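Local structure of alanine racemase, biosynthetic (Pseudomonas aeruginosa PAO1, 6A2F) at residues G106-L110 and R144-H148; L118-L124 and R152-S158; E245-G249 and A260-I266. The protein belongs to the alanine racemase family, with an N-terminal TIM-barrel domain carrying covalently bound pyridoxal phosphate and a C-terminal, mostly beta domain. All coordinates share one frame; numbering follows the deposited sequence.

Contacts 1 and 2 lie in the N-terminal TIM-barrel domain, and contact 3 in the C-terminal domain. The centres of contacts 1 and 2 are about 11 Å apart, and their segments alternate along the chain: helix 103-112, strand 118-123, helix 135-145, strand 151-157. Contact 2 pairs the two strands, while contact 1 joins helix 103-112 to the last part of helix 135-145 and the turn that follows, on the outside of the barrel. The layers touch where L145 packs on L122 and F109 on V120. Contact 3 follows later, its centre about 61 Å from that of contact 2, on the opposite side of the chain's centre. The elongated chain separates barrel packing from sheet pairing in the second domain.

Contact 1: G106-L110 and R144-H148; sequences GEAFL and RLRSH
L110 fills the middle of this contact with both of its methyls. L110 CD1 lies 3.6 Å from L145 CD2, and the same L110 CD1 is 4.1 Å from CE1 of the H148 ring. L110 CD2 turns to the aliphatic part of R144 and sits 3.9 Å from R144 CD. F109 has CG anti to the backbone N (chi1 166°), which sends the ring toward L145. L145 CD2 meets the edge of that ring, close to its plane, at 3.8 Å from F109 CE2. The F109 and H148 rings lie obliquely, with centroids 5.9 Å apart and planes at 48°. This is packing between neighbouring outer helices of the TIM barrel, 103-112 and 135-145. A type I turn from L145 to H148 brings the H148 ring beside L110 and F109. F109 and L145 are buried against V151 and I100 of the strands beneath. Farther out, R144 bends at chi3 and holds its guanidinium near E107. The salt bridge is long, 4.0 Å from E107 OE1 to R144 NH1, and the planes of the two groups are 35° apart. R144 also makes a cation-pi contact with W141.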
loop_
_atom_site.group_PDB
_atom_site.type_symbol
_atom_site.label_atom_id
_atom_site.label_comp_id
_atom_site.label_asym_id
_atom_site.label_seq_id
_atom_site.Cartn_x
_atom_site.Cartn_y
_atom_site.Cartn_z
ATOM N N GLY A 106 -4.958 23.268 21.007
ATOM C CA GLY A 106 -4.528 24.581 21.497
ATOM C C GLY A 106 -4.349 24.624 23.002
ATOM O O GLY A 106 -3.400 25.229 23.513
ATOM N N GLU A 107 -5.262 23.961 23.707
ATOM C CA GLU A 107 -5.210 23.870 25.158
ATOM C C GLU A 107 -4.011 23.018 25.601
ATOM O O GLU A 107 -3.380 23.303 26.625
ATOM C CB GLU A 107 -6.532 23.309 25.694
ATOM C CG GLU A 107 -7.045 23.986 26.958
ATOM C CD GLU A 107 -7.205 25.496 26.815
ATOM O OE1 GLU A 107 -8.158 25.947 26.143
ATOM O OE2 GLU A 107 -6.378 26.234 27.395
ATOM N N ALA A 108 -3.685 21.989 24.818
ATOM C CA ALA A 108 -2.532 21.137 25.106
ATOM C C ALA A 108 -1.207 21.900 24.973
ATOM O O ALA A 108 -0.284 21.697 25.772
ATOM C CB ALA A 108 -2.539 19.901 24.217
ATOM N N PHE A 109 -1.124 22.774 23.969
ATOM C CA PHE A 109 0.052 23.619 23.784
ATOM C C PHE A 109 0.230 24.588 24.954
ATOM O O PHE A 109 1.319 24.696 25.516
ATOM C CB PHE A 109 -0.014 24.388 22.460
ATOM C CG PHE A 109 0.977 25.516 22.370
ATOM C CD1 PHE A 109 2.326 25.259 22.126
ATOM C CD2 PHE A 109 0.568 26.833 22.549
ATOM C CE1 PHE A 109 3.242 26.294 22.050
ATOM C CE2 PHE A 109 1.482 27.873 22.474
ATOM C CZ PHE A 109 2.820 27.604 22.222
ATOM N N LEU A 110 -0.846 25.288 25.305
ATOM C CA LEU A 110 -0.867 26.171 26.472
ATOM C C LEU A 110 -0.398 25.459 27.741
ATOM O O LEU A 110 0.431 25.989 28.483
ATOM C CB LEU A 110 -2.276 26.745 26.676
ATOM C CG LEU A 110 -2.661 28.134 26.137
ATOM C CD1 LEU A 110 -1.902 28.514 24.878
ATOM C CD2 LEU A 110 -4.163 28.225 25.894
ATOM N N ARG A 144 -5.223 35.320 22.101
ATOM C CA ARG A 144 -4.575 34.630 23.209
ATOM C C ARG A 144 -3.074 34.469 22.970
ATOM O O ARG A 144 -2.274 34.616 23.895
ATOM C CB ARG A 144 -5.225 33.260 23.451
ATOM C CG ARG A 144 -5.101 32.740 24.885
ATOM C CD ARG A 144 -6.070 31.587 25.170
ATOM N NE ARG A 144 -7.290 31.673 24.357
ATOM C CZ ARG A 144 -8.319 30.831 24.417
ATOM N NH1 ARG A 144 -8.321 29.812 25.273
ATOM N NH2 ARG A 144 -9.365 31.023 23.614
ATOM N N LEU A 145 -2.699 34.194 21.721
ATOM C CA LEU A 145 -1.350 33.712 21.411
ATOM C C LEU A 145 -0.349 34.750 20.908
ATOM O O LEU A 145 0.854 34.493 20.943
ATOM C CB LEU A 145 -1.413 32.536 20.424
ATOM C CG LEU A 145 -2.020 31.231 20.949
ATOM C CD1 LEU A 145 -2.260 30.255 19.804
ATOM C CD2 LEU A 145 -1.134 30.596 22.012
ATOM N N ARG A 146 -0.832 35.906 20.449
ATOM C CA ARG A 146 0.033 36.899 19.796
ATOM C C ARG A 146 1.237 37.364 20.630
ATOM O O ARG A 146 2.321 37.574 20.080
ATOM C CB ARG A 146 -0.778 38.100 19.280
ATOM C CG ARG A 146 0.040 39.214 18.614
ATOM C CD ARG A 146 0.668 38.813 17.280
ATOM N NE ARG A 146 1.990 38.193 17.426
ATOM C CZ ARG A 146 2.761 37.802 16.409
ATOM N NH1 ARG A 146 2.360 37.960 15.151
ATOM N NH2 ARG A 146 3.943 37.252 16.651
ATOM N N SER A 147 1.047 37.522 21.941
ATOM C CA SER A 147 2.148 37.896 22.834
ATOM C C SER A 147 2.414 36.838 23.920
ATOM O O SER A 147 3.002 37.143 24.966
ATOM C CB SER A 147 1.925 39.292 23.449
ATOM O OG SER A 147 0.867 39.285 24.394
ATOM N N HIS A 148 1.988 35.602 23.658
ATOM C CA HIS A 148 2.276 34.471 24.539
ATOM C C HIS A 148 3.774 34.143 24.519
ATOM O O HIS A 148 4.368 34.045 23.443
ATOM C CB HIS A 148 1.458 33.235 24.130
ATOM C CG HIS A 148 1.556 32.096 25.103
ATOM N ND1 HIS A 148 0.578 31.827 26.035
ATOM C CD2 HIS A 148 2.523 31.166 25.293
ATOM C CE1 HIS A 148 0.933 30.777 26.755
ATOM N NE2 HIS A 148 2.110 30.360 26.326
#

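Contact 2: L118-L124 and R152-S158; sequences LNVWLKL and RELNLIS
V120 and L154 face each other in a parallel strand pair, and the backbone bonds set the register. V120 N gives a bond to E153 O, and V120 O receives N155 N at 2.8 Å. L122 repeats this with N155 O and I157 N, and L124 N ends the ladder on I157 O. At the other end R152 N binds L118 O.

Polar side chains gather at the L118-R152 end. R152 is extended from CG to NE and lies alongside N119. Its NH2 meets N119 OD1 on a lone pair at 2.9 Å, close to the guanidinium plane. The N119 amide stacks on the E153 carboxylate, their planes 20° apart. E153 OE1 accepts a straight bond from N155 ND2 (177°) and also pairs with R75. At the far end S158 OG binds L124 O at 2.6 Å, from above the carbonyl plane. K123 points to the W121 face, and its NZ binds L79 O and a malonate ion, probably from the crystallisation liquor.

The main aromatic contact is N155 against W121. N155 CG is anti to the carbonyl carbon (chi1 -59°), and N155 CB and ND2 both lie over the indole. N155 CB is 3.7 Å from the six-membered ring centroid, a CH-pi contact. N155 ND2 sits toward the rim, 3.1 Å from W121 CE2. W121 NE1 donates a hydrogen bond to D97 OD2. I157 CG2 packs on W121 CB.

Apolar contacts cover the other face. CD1 of L154 touches V120 CG1 at 4.0 Å, and it also packs on L122. L156 CD1 reaches L124 CB. This face lies under helix 135-145, where L138, H142 and L145 meet it. The two strands and the helix between them form a beta-alpha-beta unit of the TIM barrel.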
loop_
_atom_site.group_PDB
_atom_site.type_symbol
_atom_site.label_atom_id
_atom_site.label_comp_id
_atom_site.label_asym_id
_atom_site.label_seq_id
_atom_site.Cartn_x
_atom_site.Cartn_y
_atom_site.Cartn_z
ATOM N N LEU A 118 8.338 28.643 20.183
ATOM C CA LEU A 118 8.328 27.973 18.887
ATOM C C LEU A 118 7.430 28.714 17.896
ATOM O O LEU A 118 6.552 29.487 18.300
ATOM C CB LEU A 118 7.867 26.519 19.049
ATOM C CG LEU A 118 8.714 25.565 19.904
ATOM C CD1 LEU A 118 7.899 24.336 20.258
ATOM C CD2 LEU A 118 10.010 25.164 19.213
ATOM N N ASN A 119 7.660 28.492 16.604
ATOM C CA ASN A 119 6.777 29.048 15.584
ATOM C C ASN A 119 5.455 28.290 15.614
ATOM O O ASN A 119 5.434 27.055 15.623
ATOM C CB ASN A 119 7.407 28.984 14.191
ATOM C CG ASN A 119 8.720 29.737 14.108
ATOM O OD1 ASN A 119 8.930 30.741 14.788
ATOM N ND2 ASN A 119 9.611 29.251 13.260
ATOM N N VAL A 120 4.364 29.049 15.661
ATOM C CA VAL A 120 3.019 28.501 15.748
ATOM C C VAL A 120 2.226 28.922 14.512
ATOM O O VAL A 120 2.143 30.112 14.192
ATOM C CB VAL A 120 2.300 28.971 17.035
ATOM C CG1 VAL A 120 0.850 28.507 17.048
ATOM C CG2 VAL A 120 3.024 28.466 18.278
ATOM N N TRP A 121 1.670 27.934 13.814
ATOM C CA TRP A 121 0.802 28.165 12.665
ATOM C C TRP A 121 -0.625 27.808 13.061
ATOM O O TRP A 121 -0.923 26.651 13.375
ATOM C CB TRP A 121 1.235 27.300 11.476
ATOM C CG TRP A 121 2.616 27.595 10.952
ATOM C CD1 TRP A 121 3.807 27.283 11.548
ATOM C CD2 TRP A 121 2.946 28.247 9.715
ATOM N NE1 TRP A 121 4.856 27.705 10.766
ATOM C CE2 TRP A 121 4.358 28.295 9.633
ATOM C CE3 TRP A 121 2.187 28.795 8.670
ATOM C CZ2 TRP A 121 5.028 28.879 8.546
ATOM C CZ3 TRP A 121 2.856 29.377 7.588
ATOM C CH2 TRP A 121 4.261 29.406 7.535
ATOM N N LEU A 122 -1.498 28.811 13.068
ATOM C CA LEU A 122 -2.907 28.608 13.364
ATOM C C LEU A 122 -3.601 28.172 12.092
ATOM O O LEU A 122 -3.469 28.823 11.052
ATOM C CB LEU A 122 -3.551 29.898 13.895
ATOM C CG LEU A 122 -3.217 30.379 15.307
ATOM C CD1 LEU A 122 -3.807 31.759 15.549
ATOM C CD2 LEU A 122 -3.728 29.395 16.349
ATOM N N LYS A 123 -4.337 27.069 12.173
ATOM C CA LYS A 123 -4.993 26.521 10.997
ATOM C C LYS A 123 -6.436 26.965 10.873
ATOM O O LYS A 123 -7.264 26.695 11.742
ATOM C CB LYS A 123 -4.898 24.993 10.957
ATOM C CG LYS A 123 -5.421 24.396 9.654
ATOM C CD LYS A 123 -5.162 22.905 9.551
ATOM C CE LYS A 123 -3.683 22.606 9.373
ATOM N NZ LYS A 123 -3.459 21.139 9.268
ATOM N N LEU A 124 -6.717 27.646 9.772
ATOM C CA LEU A 124 -8.071 28.005 9.400
ATOM C C LEU A 124 -8.710 26.875 8.606
ATOM O O LEU A 124 -8.121 26.358 7.649
ATOM C CB LEU A 124 -8.060 29.285 8.556
ATOM C CG LEU A 124 -9.359 29.704 7.864
ATOM C CD1 LEU A 124 -10.383 30.209 8.873
ATOM C CD2 LEU A 124 -9.065 30.755 6.809
ATOM N N ARG A 152 6.901 32.079 19.167
ATOM C CA ARG A 152 7.904 32.910 18.546
ATOM C C ARG A 152 7.293 33.582 17.324
ATOM O O ARG A 152 7.219 34.793 17.240
ATOM C CB ARG A 152 9.096 32.050 18.148
ATOM C CG ARG A 152 10.215 32.797 17.461
ATOM C CD ARG A 152 11.275 31.824 16.987
ATOM N NE ARG A 152 12.330 32.494 16.245
ATOM C CZ ARG A 152 12.254 32.800 14.958
ATOM N NH1 ARG A 152 13.259 33.414 14.368
ATOM N NH2 ARG A 152 11.172 32.494 14.267
ATOM N N GLU A 153 6.748 32.784 16.430
ATOM C CA GLU A 153 6.125 33.304 15.236
ATOM C C GLU A 153 4.682 32.908 15.287
ATOM O O GLU A 153 4.375 31.771 15.593
ATOM C CB GLU A 153 6.713 32.654 13.988
ATOM C CG GLU A 153 7.734 33.452 13.203
ATOM C CD GLU A 153 8.170 32.727 11.942
ATOM O OE1 GLU A 153 7.582 31.689 11.621
ATOM O OE2 GLU A 153 9.100 33.183 11.265
ATOM N N LEU A 154 3.786 33.852 15.057
ATOM C CA LEU A 154 2.382 33.473 14.965
ATOM C C LEU A 154 1.966 33.589 13.500
ATOM O O LEU A 154 2.098 34.651 12.890
ATOM C CB LEU A 154 1.494 34.311 15.889
ATOM C CG LEU A 154 0.058 33.795 16.081
ATOM C CD1 LEU A 154 0.021 32.347 16.563
ATOM C CD2 LEU A 154 -0.730 34.693 17.027
ATOM N N ASN A 155 1.490 32.479 12.944
ATOM C CA ASN A 155 1.294 32.345 11.503
ATOM C C ASN A 155 -0.110 31.869 11.142
ATOM O O ASN A 155 -0.870 31.430 12.013
ATOM C CB ASN A 155 2.341 31.386 10.920
ATOM C CG ASN A 155 3.765 31.844 11.174
ATOM O OD1 ASN A 155 4.031 33.035 11.335
ATOM N ND2 ASN A 155 4.691 30.897 11.210
ATOM N N LEU A 156 -0.453 31.970 9.859
ATOM C CA LEU A 156 -1.742 31.494 9.365
ATOM C C LEU A 156 -1.572 30.444 8.267
ATOM O O LEU A 156 -0.774 30.622 7.339
ATOM C CB LEU A 156 -2.605 32.661 8.869
ATOM C CG LEU A 156 -4.003 32.335 8.323
ATOM C CD1 LEU A 156 -4.946 31.877 9.426
ATOM C CD2 LEU A 156 -4.593 33.518 7.566
ATOM N N ILE A 157 -2.332 29.356 8.383
ATOM C CA ILE A 157 -2.311 28.277 7.395
ATOM C C ILE A 157 -3.730 27.764 7.091
ATOM O O ILE A 157 -4.572 27.649 7.988
ATOM C CB ILE A 157 -1.339 27.124 7.797
ATOM C CG1 ILE A 157 -1.125 26.147 6.630
ATOM C CG2 ILE A 157 -1.808 26.401 9.059
ATOM C CD1 ILE A 157 -0.087 25.072 6.881
ATOM N N SER A 158 -3.987 27.499 5.812
ATOM C CA SER A 158 -5.205 26.832 5.372
ATOM C C SER A 158 -4.899 26.016 4.122
ATOM O O SER A 158 -3.820 26.146 3.538
ATOM C CB SER A 158 -6.324 27.840 5.108
ATOM O OG SER A 158 -7.593 27.226 5.237
#

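Contact 3: E245-G249 and A260-I266; sequences EVAVG and AERPARI
V246 is the tightly packed residue of this contact. It forms an antiparallel hydrogen-bonded pair with A264. V246 N bonds to A264 O at 2.8 Å, and A264 N bonds back to V246 O at 2.7 Å. The V246 methyls divide the neighbours between them. V246 CG1, anti to the backbone N (chi1 -176°), meets A260 CB at 4.1 Å. V246 CG2 meets I266 CG1 at 4.0 Å. A260 CB also rests on A247 O. V246 and A264 share one face, A260 comes in from the loop, and H129 of the second subunit packs on V246 and I266.

The opposite face is more open. E245 and R265 form a non-hydrogen-bonded pair, and their side chains cross obliquely on this face. The E245 chain bends at chi2 (-70°), while R265 stays extended from CG to NE. OE1 of E245 reaches R265 NH2 at 2.9 Å, at the edge of the guanidinium, in a salt bridge.

After V246 the strand pairing gives way to loop, most of it exposed. G249 N still holds A260 O at 2.7 Å and 178°. V248 CG2 lies against E261 O at 3.4 Å. R262 points away and forms a salt bridge with D311.

The contact lies at one end of the antiparallel pairing between strands 234-246 and 264-269. W258 of strand 258-259 packs on A264 and I266, and strand 305-308 flanks the other edge of 264-269.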
loop_
_atom_site.group_PDB
_atom_site.type_symbol
_atom_site.label_atom_id
_atom_site.label_comp_id
_atom_site.label_asym_id
_atom_site.label_seq_id
_atom_site.Cartn_x
_atom_site.Cartn_y
_atom_site.Cartn_z
ATOM N N GLU A 245 0.986 -19.243 -24.228
ATOM C CA GLU A 245 -0.014 -19.239 -25.280
ATOM C C GLU A 245 -1.362 -19.558 -24.644
ATOM O O GLU A 245 -1.484 -20.528 -23.892
ATOM C CB GLU A 245 0.320 -20.292 -26.342
ATOM C CG GLU A 245 1.630 -20.066 -27.087
ATOM C CD GLU A 245 1.581 -18.869 -28.021
ATOM O OE1 GLU A 245 2.658 -18.298 -28.307
ATOM O OE2 GLU A 245 0.471 -18.495 -28.468
ATOM N N VAL A 246 -2.365 -18.735 -24.933
ATOM C CA VAL A 246 -3.714 -18.939 -24.405
ATOM C C VAL A 246 -4.701 -18.979 -25.569
ATOM O O VAL A 246 -4.808 -18.017 -26.337
ATOM C CB VAL A 246 -4.116 -17.833 -23.401
ATOM C CG1 VAL A 246 -5.481 -18.117 -22.797
ATOM C CG2 VAL A 246 -3.085 -17.703 -22.291
ATOM N N ALA A 247 -5.407 -20.102 -25.696
ATOM C CA ALA A 247 -6.372 -20.316 -26.781
ATOM C C ALA A 247 -7.653 -19.509 -26.578
ATOM O O ALA A 247 -7.945 -19.070 -25.467
ATOM C CB ALA A 247 -6.693 -21.800 -26.920
ATOM N N VAL A 248 -8.404 -19.314 -27.660
ATOM C CA VAL A 248 -9.695 -18.618 -27.610
ATOM C C VAL A 248 -10.641 -19.310 -26.615
ATOM O O VAL A 248 -10.706 -20.543 -26.563
ATOM C CB VAL A 248 -10.321 -18.478 -29.030
ATOM C CG1 VAL A 248 -10.606 -19.837 -29.657
ATOM C CG2 VAL A 248 -11.577 -17.614 -29.011
ATOM N N GLY A 249 -11.334 -18.511 -25.804
ATOM C CA GLY A 249 -12.278 -19.029 -24.812
ATOM C C GLY A 249 -11.651 -19.434 -23.488
ATOM O O GLY A 249 -12.364 -19.737 -22.523
ATOM N N ALA A 260 -9.878 -14.891 -23.402
ATOM C CA ALA A 260 -9.239 -14.697 -24.705
ATOM C C ALA A 260 -10.226 -14.828 -25.861
ATOM O O ALA A 260 -10.971 -15.807 -25.948
ATOM C CB ALA A 260 -8.084 -15.673 -24.877
ATOM N N GLU A 261 -10.214 -13.836 -26.747
ATOM C CA GLU A 261 -11.126 -13.790 -27.891
ATOM C C GLU A 261 -10.440 -14.111 -29.220
ATOM O O GLU A 261 -11.105 -14.422 -30.211
ATOM C CB GLU A 261 -11.817 -12.429 -27.961
ATOM C CG GLU A 261 -12.850 -12.213 -26.864
ATOM C CD GLU A 261 -13.392 -10.799 -26.844
ATOM O OE1 GLU A 261 -14.611 -10.639 -26.617
ATOM O OE2 GLU A 261 -12.606 -9.848 -27.060
ATOM N N ARG A 262 -9.115 -14.018 -29.230
ATOM C CA ARG A 262 -8.283 -14.471 -30.340
ATOM C C ARG A 262 -7.120 -15.250 -29.723
ATOM O O ARG A 262 -6.856 -15.086 -28.528
ATOM C CB ARG A 262 -7.789 -13.269 -31.159
ATOM C CG ARG A 262 -6.895 -12.297 -30.398
ATOM C CD ARG A 262 -6.917 -10.912 -31.025
ATOM N NE ARG A 262 -6.028 -9.981 -30.325
ATOM C CZ ARG A 262 -4.880 -9.512 -30.811
ATOM N NH1 ARG A 262 -4.154 -8.670 -30.087
ATOM N NH2 ARG A 262 -4.455 -9.870 -32.019
ATOM N N PRO A 263 -6.428 -16.111 -30.506
ATOM C CA PRO A 263 -5.279 -16.789 -29.894
ATOM C C PRO A 263 -4.362 -15.753 -29.246
ATOM O O PRO A 263 -3.955 -14.788 -29.900
ATOM C CB PRO A 263 -4.589 -17.466 -31.082
ATOM C CG PRO A 263 -5.684 -17.676 -32.071
ATOM C CD PRO A 263 -6.595 -16.488 -31.922
ATOM N N ALA A 264 -4.079 -15.939 -27.959
ATOM C CA ALA A 264 -3.418 -14.904 -27.171
ATOM C C ALA A 264 -2.042 -15.297 -26.647
ATOM O O ALA A 264 -1.758 -16.470 -26.394
ATOM C CB ALA A 264 -4.315 -14.454 -26.027
ATOM N N ARG A 265 -1.199 -14.280 -26.502
ATOM C CA ARG A 265 0.131 -14.404 -25.940
ATOM C C ARG A 265 0.100 -13.636 -24.617
ATOM O O ARG A 265 -0.184 -12.437 -24.599
ATOM C CB ARG A 265 1.138 -13.794 -26.916
ATOM C CG ARG A 265 2.564 -14.286 -26.784
ATOM C CD ARG A 265 3.417 -13.762 -27.937
ATOM N NE ARG A 265 4.838 -14.039 -27.726
ATOM C CZ ARG A 265 5.426 -15.210 -27.972
ATOM N NH1 ARG A 265 6.726 -15.356 -27.737
ATOM N NH2 ARG A 265 4.726 -16.240 -28.449
ATOM N N ILE A 266 0.356 -14.326 -23.508
ATOM C CA ILE A 266 0.179 -13.732 -22.179
ATOM C C ILE A 266 1.417 -13.845 -21.292
ATOM O O ILE A 266 1.926 -14.944 -21.060
ATOM C CB ILE A 266 -1.075 -14.303 -21.474
ATOM C CG1 ILE A 266 -2.329 -13.799 -22.203
ATOM C CG2 ILE A 266 -1.077 -13.971 -19.981
ATOM C CD1 ILE A 266 -3.507 -13.464 -21.320
#